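Local coordinates for protein 16 kDa beta-galactoside-binding lectin (Gallus gallus, PDB 1QMJ) that binds beta-galactosides as a homodimeric galectin and may take part in the regulation of differentiation, at residues Thr39-Phe44 with Leu110-Ile115; Pro46-His51 with Phe78-Lys83; Asn55-Asn60 with Ala74-Gln79. All blocks are in the same frame, centred on the assembly; numbering follows the deposited sequence.

Contact 1: residues Thr39-Phe44 with Leu110-Ile115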
ATOM      1  N   THR A  39       2.982 -11.227 -14.613  1.00 24.83           N
ATOM      2  CA  THR A  39       2.030 -12.304 -14.306  1.00 25.35           C
ATOM      3  C   THR A  39       0.952 -11.783 -13.362  1.00 25.06           C
ATOM      4  O   THR A  39       1.185 -11.607 -12.157  1.00 21.20           O
ATOM      5  CB  THR A  39       2.764 -13.473 -13.657  1.00 26.88           C
ATOM      6  OG1 THR A  39       3.759 -13.964 -14.545  1.00 33.62           O
ATOM      7  CG2 THR A  39       1.838 -14.641 -13.313  1.00 27.46           C
ATOM      8  N   LEU A  40      -0.202 -11.556 -13.952  1.00 23.34           N
ATOM      9  CA  LEU A  40      -1.366 -11.036 -13.236  1.00 22.41           C
ATOM     10  C   LEU A  40      -2.504 -12.038 -13.212  1.00 23.86           C
ATOM     11  O   LEU A  40      -2.859 -12.635 -14.241  1.00 25.08           O
ATOM     12  CB  LEU A  40      -1.889  -9.776 -13.920  1.00 19.84           C
ATOM     13  CG  LEU A  40      -0.836  -8.685 -14.057  1.00 20.52           C
ATOM     14  CD1 LEU A  40      -1.354  -7.456 -14.806  1.00 18.55           C
ATOM     15  CD2 LEU A  40      -0.331  -8.174 -12.708  1.00 19.64           C
ATOM     16  N   MET A  41      -3.042 -12.188 -12.032  1.00 24.26           N
ATOM     17  CA  MET A  41      -4.164 -13.069 -11.808  1.00 24.40           C
ATOM     18  C   MET A  41      -5.410 -12.382 -12.352  1.00 24.85           C
ATOM     19  O   MET A  41      -6.347 -13.027 -12.836  1.00 24.57           O
ATOM     20  CB  MET A  41      -4.324 -13.346 -10.313  1.00 27.11           C
ATOM     21  CG  MET A  41      -5.560 -14.185  -9.985  1.00 32.29           C
ATOM     22  SD  MET A  41      -5.933 -14.204  -8.247  1.00 41.95           S
ATOM     23  CE  MET A  41      -4.522 -14.787  -7.333  1.00 37.63           C
ATOM     24  N   LEU A  42      -5.401 -11.058 -12.271  1.00 23.46           N
ATOM     25  CA  LEU A  42      -6.539 -10.274 -12.747  1.00 22.95           C
ATOM     26  C   LEU A  42      -6.182  -8.813 -13.045  1.00 22.63           C
ATOM     27  O   LEU A  42      -5.521  -8.131 -12.240  1.00 18.67           O
ATOM     28  CB  LEU A  42      -7.636 -10.266 -11.697  1.00 24.60           C
ATOM     29  CG  LEU A  42      -8.710  -9.227 -11.985  1.00 24.94           C
ATOM     30  CD1 LEU A  42      -9.523  -9.546 -13.241  1.00 24.25           C
ATOM     31  CD2 LEU A  42      -9.723  -9.095 -10.851  1.00 25.33           C
ATOM     32  N   HIS A  43      -6.659  -8.409 -14.209  1.00 22.50           N
ATOM     33  CA  HIS A  43      -6.496  -7.053 -14.735  1.00 21.20           C
ATOM     34  C   HIS A  43      -7.882  -6.411 -14.884  1.00 22.57           C
ATOM     35  O   HIS A  43      -8.480  -6.433 -15.970  1.00 20.66           O
ATOM     36  CB  HIS A  43      -5.805  -7.091 -16.105  1.00 20.80           C
ATOM     37  CG  HIS A  43      -5.665  -5.703 -16.745  1.00 21.27           C
ATOM     38  ND1 HIS A  43      -6.256  -5.391 -17.967  1.00 21.72           N
ATOM     39  CD2 HIS A  43      -5.019  -4.575 -16.341  1.00 18.13           C
ATOM     40  CE1 HIS A  43      -5.964  -4.135 -18.259  1.00 19.35           C
ATOM     41  NE2 HIS A  43      -5.227  -3.635 -17.299  1.00 20.78           N
ATOM     42  N   PHE A  44      -8.345  -5.867 -13.768  1.00 22.00           N
ATOM     43  CA  PHE A  44      -9.651  -5.180 -13.680  1.00 20.34           C
ATOM     44  C   PHE A  44      -9.489  -3.796 -14.287  1.00 20.34           C
ATOM     45  O   PHE A  44      -8.831  -2.917 -13.712  1.00 20.49           O
ATOM     46  CB  PHE A  44     -10.068  -5.071 -12.221  1.00 19.87           C
ATOM     47  CG  PHE A  44     -11.501  -4.594 -12.056  1.00 21.89           C
ATOM     48  CD1 PHE A  44     -12.559  -5.449 -12.378  1.00 21.20           C
ATOM     49  CD2 PHE A  44     -11.752  -3.303 -11.585  1.00 19.87           C
ATOM     50  CE1 PHE A  44     -13.877  -5.010 -12.227  1.00 17.62           C
ATOM     51  CE2 PHE A  44     -13.070  -2.864 -11.433  1.00 21.40           C
ATOM     52  CZ  PHE A  44     -14.134  -3.717 -11.754  1.00 19.64           C
ATOM     53  N   LEU A 110      -4.658 -18.814 -13.938  1.00 37.97           N
ATOM     54  CA  LEU A 110      -3.295 -19.182 -13.577  1.00 36.42           C
ATOM     55  C   LEU A 110      -3.172 -20.146 -12.400  1.00 37.44           C
ATOM     56  O   LEU A 110      -2.073 -20.609 -12.098  1.00 37.02           O
ATOM     57  CB  LEU A 110      -2.466 -17.918 -13.329  1.00 37.49           C
ATOM     58  CG  LEU A 110      -1.933 -17.136 -14.539  1.00 37.39           C
ATOM     59  CD1 LEU A 110      -2.992 -16.947 -15.597  1.00 40.37           C
ATOM     60  CD2 LEU A 110      -1.414 -15.791 -14.086  1.00 36.20           C
ATOM     61  N   GLY A 111      -4.289 -20.441 -11.738  1.00 38.50           N
ATOM     62  CA  GLY A 111      -4.264 -21.349 -10.599  1.00 40.74           C
ATOM     63  C   GLY A 111      -3.402 -20.830  -9.457  1.00 42.66           C
ATOM     64  O   GLY A 111      -2.887 -21.593  -8.629  1.00 41.27           O
ATOM     65  N   MET A 112      -3.255 -19.512  -9.414  1.00 42.99           N
ATOM     66  CA  MET A 112      -2.459 -18.851  -8.395  1.00 43.71           C
ATOM     67  C   MET A 112      -3.099 -19.089  -7.020  1.00 43.96           C
ATOM     68  O   MET A 112      -4.326 -19.147  -6.906  1.00 43.04           O
ATOM     69  CB  MET A 112      -2.393 -17.359  -8.718  1.00 41.38           C
ATOM     70  CG  MET A 112      -1.139 -16.664  -8.264  1.00 41.13           C
ATOM     71  SD  MET A 112      -1.084 -14.992  -8.912  1.00 41.73           S
ATOM     72  CE  MET A 112      -0.728 -15.291 -10.609  1.00 37.10           C
ATOM     73  N   GLU A 113      -2.269 -19.258  -5.992  1.00 46.26           N
ATOM     74  CA  GLU A 113      -2.766 -19.501  -4.634  1.00 48.29           C
ATOM     75  C   GLU A 113      -2.520 -18.384  -3.617  1.00 43.87           C
ATOM     76  O   GLU A 113      -2.895 -18.507  -2.449  1.00 42.35           O
ATOM     77  CB  GLU A 113      -2.256 -20.841  -4.088  1.00 55.63           C
ATOM     78  CG  GLU A 113      -0.781 -21.134  -4.349  1.00 66.70           C
ATOM     79  CD  GLU A 113      -0.577 -22.116  -5.494  1.00 72.21           C
ATOM     80  OE1 GLU A 113      -0.966 -23.297  -5.337  1.00 75.91           O
ATOM     81  OE2 GLU A 113      -0.033 -21.708  -6.546  1.00 76.23           O
ATOM     82  N   LYS A 114      -1.881 -17.305  -4.053  1.00 40.18           N
ATOM     83  CA  LYS A 114      -1.631 -16.170  -3.173  1.00 37.28           C
ATOM     84  C   LYS A 114      -1.275 -14.965  -4.021  1.00 31.77           C
ATOM     85  O   LYS A 114      -0.729 -15.117  -5.115  1.00 31.11           O
ATOM     86  CB  LYS A 114      -0.502 -16.469  -2.174  1.00 42.60           C
ATOM     87  CG  LYS A 114       0.885 -16.031  -2.623  1.00 46.48           C
ATOM     88  CD  LYS A 114       1.935 -16.240  -1.545  1.00 52.49           C
ATOM     89  CE  LYS A 114       2.217 -17.718  -1.319  1.00 55.81           C
ATOM     90  NZ  LYS A 114       3.322 -17.925  -0.337  1.00 58.48           N
ATOM     91  N   ILE A 115      -1.628 -13.779  -3.540  1.00 28.59           N
ATOM     92  CA  ILE A 115      -1.322 -12.540  -4.242  1.00 25.94           C
ATOM     93  C   ILE A 115      -0.147 -11.861  -3.552  1.00 25.52           C
ATOM     94  O   ILE A 115      -0.159 -11.668  -2.338  1.00 25.84           O
ATOM     95  CB  ILE A 115      -2.538 -11.582  -4.271  1.00 25.42           C
ATOM     96  CG1 ILE A 115      -3.577 -12.094  -5.275  1.00 28.77           C
ATOM     97  CG2 ILE A 115      -2.099 -10.157  -4.627  1.00 23.89           C
ATOM     98  CD1 ILE A 115      -4.936 -11.412  -5.180  1.00 29.16           C
TER

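Contact 2: residues Pro46-His51 with Phe78-Lys83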
ATOM      1  N   PRO A  46     -12.004  -0.995 -15.723  1.00 20.34           N
ATOM      2  CA  PRO A  46     -13.195  -0.261 -16.152  1.00 21.31           C
ATOM      3  C   PRO A  46     -12.777   0.850 -17.139  1.00 23.70           C
ATOM      4  O   PRO A  46     -11.851   1.667 -16.810  1.00 22.10           O
ATOM      5  CB  PRO A  46     -13.750   0.309 -14.864  1.00 17.52           C
ATOM      6  CG  PRO A  46     -12.826  -0.122 -13.725  1.00 19.40           C
ATOM      7  CD  PRO A  46     -11.706  -0.944 -14.288  1.00 16.99           C
ATOM      8  N   ARG A  47     -13.439   0.876 -18.299  1.00 24.71           N
ATOM      9  CA  ARG A  47     -13.153   1.869 -19.374  1.00 23.70           C
ATOM     10  C   ARG A  47     -14.358   2.749 -19.688  1.00 26.06           C
ATOM     11  O   ARG A  47     -15.410   2.264 -20.119  1.00 26.87           O
ATOM     12  CB  ARG A  47     -12.796   1.170 -20.675  1.00 24.90           C
ATOM     13  CG  ARG A  47     -11.679   0.164 -20.527  1.00 24.75           C
ATOM     14  CD  ARG A  47     -11.224  -0.389 -21.863  1.00 28.48           C
ATOM     15  NE  ARG A  47     -10.238  -1.448 -21.722  1.00 30.75           N
ATOM     16  CZ  ARG A  47      -9.487  -1.892 -22.720  1.00 31.82           C
ATOM     17  NH1 ARG A  47      -9.605  -1.371 -23.949  1.00 34.54           N
ATOM     18  NH2 ARG A  47      -8.580  -2.864 -22.588  1.00 32.38           N
ATOM     19  N   PHE A  48     -14.178   4.032 -19.475  1.00 27.65           N
ATOM     20  CA  PHE A  48     -15.231   5.016 -19.749  1.00 29.18           C
ATOM     21  C   PHE A  48     -15.247   5.290 -21.252  1.00 29.71           C
ATOM     22  O   PHE A  48     -16.287   5.179 -21.911  1.00 29.75           O
ATOM     23  CB  PHE A  48     -14.952   6.286 -18.958  1.00 28.94           C
ATOM     24  CG  PHE A  48     -15.162   6.062 -17.464  1.00 24.97           C
ATOM     25  CD1 PHE A  48     -16.454   6.097 -16.929  1.00 23.93           C
ATOM     26  CD2 PHE A  48     -14.064   5.813 -16.633  1.00 25.52           C
ATOM     27  CE1 PHE A  48     -16.651   5.881 -15.562  1.00 28.34           C
ATOM     28  CE2 PHE A  48     -14.260   5.597 -15.264  1.00 27.21           C
ATOM     29  CZ  PHE A  48     -15.554   5.630 -14.729  1.00 28.88           C
ATOM     30  N   ASP A  49     -14.082   5.633 -21.730  1.00 29.66           N
ATOM     31  CA  ASP A  49     -13.832   5.912 -23.145  1.00 32.24           C
ATOM     32  C   ASP A  49     -12.348   5.740 -23.387  1.00 33.42           C
ATOM     33  O   ASP A  49     -11.584   6.713 -23.386  1.00 32.99           O
ATOM     34  CB  ASP A  49     -14.263   7.330 -23.503  1.00 34.79           C
ATOM     35  CG  ASP A  49     -14.474   7.515 -25.009  1.00 35.65           C
ATOM     36  OD1 ASP A  49     -13.849   6.755 -25.846  1.00 35.50           O
ATOM     37  OD2 ASP A  49     -15.278   8.426 -25.443  1.00 36.91           O
ATOM     38  N   CYS A  50     -11.999   4.491 -23.579  1.00 34.25           N
ATOM     39  CA  CYS A  50     -10.620   4.081 -23.794  1.00 34.39           C
ATOM     40  C   CYS A  50     -10.550   2.940 -24.814  1.00 33.61           C
ATOM     41  O   CYS A  50     -11.245   1.926 -24.684  1.00 31.06           O
ATOM     42  CB  CYS A  50     -10.043   3.597 -22.459  1.00 32.43           C
ATOM     43  SG  CYS A  50      -8.188   3.632 -22.390  1.00 44.77           S
ATOM     44  N   HIS A  51      -9.705   3.159 -25.797  1.00 37.47           N
ATOM     45  CA  HIS A  51      -9.447   2.194 -26.878  1.00 41.88           C
ATOM     46  C   HIS A  51     -10.737   1.746 -27.584  1.00 42.14           C
ATOM     47  O   HIS A  51     -10.935   0.554 -27.859  1.00 44.95           O
ATOM     48  CB  HIS A  51      -8.766   0.951 -26.310  1.00 45.08           C
ATOM     49  CG  HIS A  51      -7.423   1.265 -25.656  1.00 48.48           C
ATOM     50  ND1 HIS A  51      -6.548   2.203 -26.194  1.00 49.57           N
ATOM     51  CD2 HIS A  51      -6.823   0.780 -24.538  1.00 49.24           C
ATOM     52  CE1 HIS A  51      -5.481   2.259 -25.418  1.00 51.79           C
ATOM     53  NE2 HIS A  51      -5.629   1.417 -24.427  1.00 51.13           N
ATOM     54  N   PHE A  78     -19.958   2.284 -12.666  1.00 29.07           N
ATOM     55  CA  PHE A  78     -19.028   3.412 -12.371  1.00 29.81           C
ATOM     56  C   PHE A  78     -19.362   4.690 -13.152  1.00 33.82           C
ATOM     57  O   PHE A  78     -19.896   4.644 -14.264  1.00 33.47           O
ATOM     58  CB  PHE A  78     -17.586   3.031 -12.729  1.00 29.97           C
ATOM     59  CG  PHE A  78     -17.107   1.729 -12.068  1.00 28.43           C
ATOM     60  CD1 PHE A  78     -16.724   1.720 -10.718  1.00 25.49           C
ATOM     61  CD2 PHE A  78     -17.051   0.545 -12.815  1.00 24.80           C
ATOM     62  CE1 PHE A  78     -16.284   0.529 -10.121  1.00 25.72           C
ATOM     63  CE2 PHE A  78     -16.611  -0.644 -12.218  1.00 24.20           C
ATOM     64  CZ  PHE A  78     -16.228  -0.652 -10.871  1.00 24.95           C
ATOM     65  N   GLN A  79     -19.014   5.795 -12.508  1.00 37.33           N
ATOM     66  CA  GLN A  79     -19.198   7.154 -13.041  1.00 39.25           C
ATOM     67  C   GLN A  79     -17.997   8.004 -12.619  1.00 36.35           C
ATOM     68  O   GLN A  79     -17.441   7.823 -11.528  1.00 35.25           O
ATOM     69  CB  GLN A  79     -20.490   7.770 -12.490  1.00 44.96           C
ATOM     70  CG  GLN A  79     -21.752   7.052 -12.977  1.00 54.39           C
ATOM     71  CD  GLN A  79     -23.043   7.646 -12.405  1.00 59.90           C
ATOM     72  OE1 GLN A  79     -23.057   8.108 -11.265  1.00 63.23           O
ATOM     73  NE2 GLN A  79     -24.143   7.660 -13.136  1.00 62.66           N
ATOM     74  N   GLN A  80     -17.618   8.912 -13.493  1.00 35.47           N
ATOM     75  CA  GLN A  80     -16.475   9.811 -13.249  1.00 37.07           C
ATOM     76  C   GLN A  80     -16.774  10.744 -12.065  1.00 37.86           C
ATOM     77  O   GLN A  80     -17.885  11.280 -11.943  1.00 37.63           O
ATOM     78  CB  GLN A  80     -16.198  10.669 -14.485  1.00 35.24           C
ATOM     79  CG  GLN A  80     -15.774   9.855 -15.710  1.00 37.16           C
ATOM     80  CD  GLN A  80     -15.865  10.656 -17.010  1.00 38.94           C
ATOM     81  OE1 GLN A  80     -14.993  10.535 -17.870  1.00 41.07           O
ATOM     82  NE2 GLN A  80     -16.878  11.478 -17.206  1.00 42.91           N
ATOM     83  N   GLY A  81     -15.754  10.902 -11.227  1.00 39.01           N
ATOM     84  CA  GLY A  81     -15.808  11.764 -10.024  1.00 39.09           C
ATOM     85  C   GLY A  81     -16.429  11.007  -8.849  1.00 40.60           C
ATOM     86  O   GLY A  81     -16.749  11.592  -7.802  1.00 41.96           O
ATOM     87  N   ASP A  82     -16.575   9.727  -9.057  1.00 42.05           N
ATOM     88  CA  ASP A  82     -17.168   8.832  -8.070  1.00 43.56           C
ATOM     89  C   ASP A  82     -16.109   8.227  -7.148  1.00 42.04           C
ATOM     90  O   ASP A  82     -15.058   7.754  -7.605  1.00 38.90           O
ATOM     91  CB  ASP A  82     -17.886   7.693  -8.782  1.00 50.13           C
ATOM     92  CG  ASP A  82     -19.364   7.982  -9.024  1.00 54.05           C
ATOM     93  OD1 ASP A  82     -19.797   9.197  -8.984  1.00 56.20           O
ATOM     94  OD2 ASP A  82     -20.175   7.012  -9.265  1.00 54.99           O
ATOM     95  N   LYS A  83     -16.439   8.271  -5.869  1.00 40.90           N
ATOM     96  CA  LYS A  83     -15.601   7.716  -4.798  1.00 41.26           C
ATOM     97  C   LYS A  83     -16.097   6.305  -4.511  1.00 39.84           C
ATOM     98  O   LYS A  83     -17.191   6.112  -3.960  1.00 39.52           O
ATOM     99  CB  LYS A  83     -15.718   8.575  -3.539  1.00 44.65           C
ATOM    100  CG  LYS A  83     -14.984   9.911  -3.653  1.00 54.22           C
ATOM    101  CD  LYS A  83     -15.644  11.025  -2.839  1.00 60.66           C
ATOM    102  CE  LYS A  83     -15.102  12.415  -3.177  1.00 64.22           C
ATOM    103  NZ  LYS A  83     -15.925  13.502  -2.627  1.00 66.44           N
TER

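Contact 3: residues Asn55-Asn60 with Ala74-Gln79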
ATOM      1  N   ASN A  55     -17.716   2.889 -21.556  1.00 27.25           N
ATOM      2  CA  ASN A  55     -18.345   2.382 -20.325  1.00 28.54           C
ATOM      3  C   ASN A  55     -18.434   0.850 -20.342  1.00 25.65           C
ATOM      4  O   ASN A  55     -19.532   0.271 -20.373  1.00 23.43           O
ATOM      5  CB  ASN A  55     -19.754   2.954 -20.197  1.00 32.21           C
ATOM      6  CG  ASN A  55     -19.758   4.479 -20.117  1.00 38.48           C
ATOM      7  OD1 ASN A  55     -18.763   5.072 -19.703  1.00 39.82           O
ATOM      8  ND2 ASN A  55     -20.824   5.158 -20.492  1.00 41.52           N
ATOM      9  N   THR A  56     -17.266   0.236 -20.319  1.00 24.41           N
ATOM     10  CA  THR A  56     -17.138  -1.229 -20.322  1.00 22.73           C
ATOM     11  C   THR A  56     -16.003  -1.680 -19.414  1.00 21.59           C
ATOM     12  O   THR A  56     -14.903  -1.111 -19.432  1.00 20.79           O
ATOM     13  CB  THR A  56     -16.821  -1.747 -21.729  1.00 22.57           C
ATOM     14  OG1 THR A  56     -17.806  -1.310 -22.649  1.00 24.74           O
ATOM     15  CG2 THR A  56     -16.774  -3.277 -21.800  1.00 22.90           C
ATOM     16  N   VAL A  57     -16.300  -2.695 -18.638  1.00 21.54           N
ATOM     17  CA  VAL A  57     -15.319  -3.288 -17.736  1.00 19.78           C
ATOM     18  C   VAL A  57     -14.675  -4.464 -18.446  1.00 22.80           C
ATOM     19  O   VAL A  57     -15.360  -5.391 -18.899  1.00 23.30           O
ATOM     20  CB  VAL A  57     -15.978  -3.788 -16.445  1.00 17.96           C
ATOM     21  CG1 VAL A  57     -15.025  -4.624 -15.580  1.00 15.02           C
ATOM     22  CG2 VAL A  57     -16.473  -2.661 -15.538  1.00 14.42           C
ATOM     23  N   VAL A  58     -13.376  -4.402 -18.541  1.00 23.62           N
ATOM     24  CA  VAL A  58     -12.600  -5.457 -19.178  1.00 22.93           C
ATOM     25  C   VAL A  58     -11.770  -6.165 -18.119  1.00 20.07           C
ATOM     26  O   VAL A  58     -11.098  -5.523 -17.304  1.00 24.09           O
ATOM     27  CB  VAL A  58     -11.666  -4.874 -20.249  1.00 25.59           C
ATOM     28  CG1 VAL A  58     -10.804  -5.939 -20.935  1.00 25.64           C
ATOM     29  CG2 VAL A  58     -12.413  -4.161 -21.380  1.00 23.28           C
ATOM     30  N   CYS A  59     -11.854  -7.471 -18.158  1.00 20.24           N
ATOM     31  CA  CYS A  59     -11.118  -8.347 -17.242  1.00 20.58           C
ATOM     32  C   CYS A  59     -10.205  -9.230 -18.068  1.00 21.21           C
ATOM     33  O   CYS A  59     -10.575  -9.687 -19.155  1.00 23.13           O
ATOM     34  CB  CYS A  59     -12.088  -9.217 -16.440  1.00 20.65           C
ATOM     35  SG  CYS A  59     -13.095  -8.251 -15.211  1.00 23.00           S
ATOM     36  N   ASN A  60      -9.027  -9.458 -17.551  1.00 23.51           N
ATOM     37  CA  ASN A  60      -8.041 -10.274 -18.248  1.00 21.82           C
ATOM     38  C   ASN A  60      -6.913 -10.679 -17.317  1.00 23.24           C
ATOM     39  O   ASN A  60      -6.710 -10.076 -16.256  1.00 22.47           O
ATOM     40  CB  ASN A  60      -7.446  -9.463 -19.407  1.00 21.67           C
ATOM     41  CG  ASN A  60      -6.944 -10.327 -20.562  1.00 21.76           C
ATOM     42  OD1 ASN A  60      -6.824 -11.540 -20.415  1.00 23.31           O
ATOM     43  ND2 ASN A  60      -6.639  -9.765 -21.719  1.00 21.46           N
ATOM     44  N   ALA A  74     -20.927  -6.901 -18.814  1.00 23.80           N
ATOM     45  CA  ALA A  74     -22.136  -6.161 -19.211  1.00 24.90           C
ATOM     46  C   ALA A  74     -22.411  -4.956 -18.294  1.00 24.02           C
ATOM     47  O   ALA A  74     -22.798  -3.875 -18.756  1.00 26.40           O
ATOM     48  CB  ALA A  74     -23.354  -7.085 -19.152  1.00 21.65           C
ATOM     49  N   ASP A  75     -22.209  -5.155 -17.006  1.00 24.28           N
ATOM     50  CA  ASP A  75     -22.458  -4.101 -15.997  1.00 23.84           C
ATOM     51  C   ASP A  75     -21.266  -3.151 -15.860  1.00 23.97           C
ATOM     52  O   ASP A  75     -20.102  -3.567 -15.920  1.00 25.13           O
ATOM     53  CB  ASP A  75     -22.719  -4.732 -14.632  1.00 29.45           C
ATOM     54  CG  ASP A  75     -23.971  -5.603 -14.618  1.00 33.85           C
ATOM     55  OD1 ASP A  75     -25.137  -5.054 -14.605  1.00 37.52           O
ATOM     56  OD2 ASP A  75     -23.859  -6.887 -14.621  1.00 36.61           O
ATOM     57  N   PHE A  76     -21.615  -1.887 -15.675  1.00 24.09           N
ATOM     58  CA  PHE A  76     -20.645  -0.793 -15.502  1.00 26.07           C
ATOM     59  C   PHE A  76     -21.160   0.168 -14.417  1.00 27.29           C
ATOM     60  O   PHE A  76     -21.614   1.283 -14.723  1.00 28.60           O
ATOM     61  CB  PHE A  76     -20.465  -0.037 -16.818  1.00 23.33           C
ATOM     62  CG  PHE A  76     -19.233   0.869 -16.815  1.00 20.48           C
ATOM     63  CD1 PHE A  76     -17.951   0.313 -16.905  1.00 15.97           C
ATOM     64  CD2 PHE A  76     -19.390   2.255 -16.721  1.00 19.64           C
ATOM     65  CE1 PHE A  76     -16.824   1.146 -16.901  1.00 20.81           C
ATOM     66  CE2 PHE A  76     -18.265   3.089 -16.717  1.00 21.32           C
ATOM     67  CZ  PHE A  76     -16.983   2.534 -16.806  1.00 18.81           C
ATOM     68  N   PRO A  77     -21.131  -0.261 -13.141  1.00 27.05           N
ATOM     69  CA  PRO A  77     -21.571   0.554 -12.001  1.00 28.24           C
ATOM     70  C   PRO A  77     -20.661   1.740 -11.692  1.00 29.76           C
ATOM     71  O   PRO A  77     -20.600   2.175 -10.502  1.00 34.34           O
ATOM     72  CB  PRO A  77     -21.469  -0.366 -10.815  1.00 25.57           C
ATOM     73  CG  PRO A  77     -20.906  -1.693 -11.304  1.00 24.24           C
ATOM     74  CD  PRO A  77     -20.657  -1.603 -12.778  1.00 27.52           C
ATOM     75  N   PHE A  78     -19.958   2.284 -12.666  1.00 29.07           N
ATOM     76  CA  PHE A  78     -19.028   3.412 -12.371  1.00 29.81           C
ATOM     77  C   PHE A  78     -19.362   4.690 -13.152  1.00 33.82           C
ATOM     78  O   PHE A  78     -19.896   4.644 -14.264  1.00 33.47           O
ATOM     79  CB  PHE A  78     -17.586   3.031 -12.729  1.00 29.97           C
ATOM     80  CG  PHE A  78     -17.107   1.729 -12.068  1.00 28.43           C
ATOM     81  CD1 PHE A  78     -16.724   1.720 -10.718  1.00 25.49           C
ATOM     82  CD2 PHE A  78     -17.051   0.545 -12.815  1.00 24.80           C
ATOM     83  CE1 PHE A  78     -16.284   0.529 -10.121  1.00 25.72           C
ATOM     84  CE2 PHE A  78     -16.611  -0.644 -12.218  1.00 24.20           C
ATOM     85  CZ  PHE A  78     -16.228  -0.652 -10.871  1.00 24.95           C
ATOM     86  N   GLN A  79     -19.014   5.795 -12.508  1.00 37.33           N
ATOM     87  CA  GLN A  79     -19.198   7.154 -13.041  1.00 39.25           C
ATOM     88  C   GLN A  79     -17.997   8.004 -12.619  1.00 36.35           C
ATOM     89  O   GLN A  79     -17.441   7.823 -11.528  1.00 35.25           O
ATOM     90  CB  GLN A  79     -20.490   7.770 -12.490  1.00 44.96           C
ATOM     91  CG  GLN A  79     -21.752   7.052 -12.977  1.00 54.39           C
ATOM     92  CD  GLN A  79     -23.043   7.646 -12.405  1.00 59.90           C
ATOM     93  OE1 GLN A  79     -23.057   8.108 -11.265  1.00 63.23           O
ATOM     94  NE2 GLN A  79     -24.143   7.660 -13.136  1.00 62.66           N
TER
HETATM   95  O   HOH W   1     -18.932  -3.265 -18.278  1.00 18.57           O

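Contact 1: residues Thr39-Phe44 with Leu110-Ile115
Met41 turns its CG away from the backbone N (chi1 175°) and then bends at its last torsion (chi3 -56°), which swings the terminal methyl in among Met112 and Ile115. Met112 is built alike: its chain runs out from the backbone and kinks at the thioether (chi3 -73°), carrying its own methyl back toward Thr39. The two thioether chains cross at a slant, with Met41 CE 3.6 Å from Met112 CB and Met112 SD 3.9 Å from Met41 CB, Met41 CE lying alongside the Met112 thioether while Met112 CE turns to Met41 CB. Met41 CE also meets Ile115 CG1 at 3.5 Å, the isoleucine branch lying roughly at a right angle to it. Toward the start of both segments, one methyl of Leu110, CD2, does the touching: it rests 3.5 Å from Thr39 CG2 and equally close to the carbonyl oxygen of Leu40. Thr39 CG2 is in turn met by Met112 CE at 3.8 Å.

In the galectin beta-sandwich the first segment belongs to strand 39-47, which carries a classic beta bulge where Met41 and Leu42 both face Val33; the second lies in the loop leading from strand 103-107 to strand 117-122. Asn108 and Lys35 hold carbonyl oxygens of that loop, at Met112 and Lys114. The segments themselves meet through methyl and thioether groups, so their fit rests on shape and dispersion rather than on directional bonds.

Contact 2: residues Pro46-His51 with Phe78-Lys83
Aromatic and aliphatic packing joins Phe48 and Pro46 to the loop that leads into strand 83-90. Phe48 supplies the tip of its ring: CZ lies 3.9 Å from Phe78 CB, and the two aromatic side chains run at about a right angle to each other, the Phe48 ring touching the base of its partner's side chain. The face of Phe78 is used instead by Pro46, whose CG sits over it while Pro46 CB approaches Phe78 CD2 at 3.9 Å. With CG anti to its own carbonyl carbon (chi1 -54°), Phe78 extends its ring toward the proline.

A CH-pi contact adds a second kind of interaction. Gln80 CG stands over the middle of the Phe48 ring, 4.0 Å from the centroid and only 12° off the ring normal, the two side chains running antiparallel alongside one another.

Both segments are places where the chain turns within the galectin beta-sandwich. Pro46 and Arg47 belong to strand 39-47, and the chain then turns a corner at Phe48 and Asp49; Gln79 to Asp82 form a type II beta turn, with Gly81 at positive phi, ahead of strand 83-90 in the other sheet. Ile22, from that second sheet, touches both Phe48 and Phe78, and Phe76 meets Phe48 edge-to-face.

Backbone groups make up the third kind of approach. The carbonyl oxygen of Phe78 lies at the edge of the Phe48 ring, near its plane and 3.7 Å from CE1, and the backbone N of Gln80 is 3.8 Å from that same Phe48 CE1. Gln79 CA comes to the ring obliquely, 3.8 Å from Phe48 CE1.

Contact 3: residues Asn55-Asn60 with Ala74-Gln79
One water molecule bridges the backbones of Val57 and Asp75, accepting a hydrogen bond from Val57 N at 2.7 Å and donating one to Asp75 O at 2.6 Å. It spans the gap between Val57 N and Asp75 O, which at 4.8 Å are too far apart to bond directly.

Beside this bridge the Phe76 ring lies flat against the chain at Asn55 and Thr56. Asn55 CA stands 3.6 Å above the ring plane, over its centre, while the peptide that follows covers the same side, with Thr56 N 3.5 Å from Phe76 CD1. Asn55 CB makes a CH-pi contact there, 4.0 Å from the centroid and 27° off the normal. Phe76 gains this position by turning CG anti to its backbone N (chi1 -165°). On its opposite face lies Phe78 CD2, offset toward the rim, so the ring is sandwiched between the strand corner and its own loop. Val57 CG2 reaches three neighbours: Phe76 CD1 obliquely at 3.6 Å, Asp75 O, and the edge of the Phe78 ring in its plane.

Asn55 and Thr56 form a G1 beta bulge opposite Arg47. Strand 56-63 runs between strands 39-47 and 71-73, pairing with Arg47 through Thr56 and with Lys73, a predicted galactoside-binding residue, through Val57; the 74-79 loop then leads away toward strand 83-90 of the other sheet.

Contacts 2 and 3 lie close together, their centres about 8 Å apart, and share Phe78 and Gln79; contact 1 lies on the other side of the chain's centre, about 23 Å from contact 2 and 19 Å from contact 3. Along the chain, contacts 2 and 3 are both nested inside the loop that contact 1 closes. Strand 39-47 serves contacts 1 and 2, and its antiparallel neighbour 56-63 carries contact 3, so all three reach one sheet of the sandwich. Phe44 links them, touching Phe78, Val57 and Cys59. Loops thus pack near both ends of strand 39-47, within the sheet whose strands 66-67 and 71-73 carry several of the predicted galactoside-binding residues.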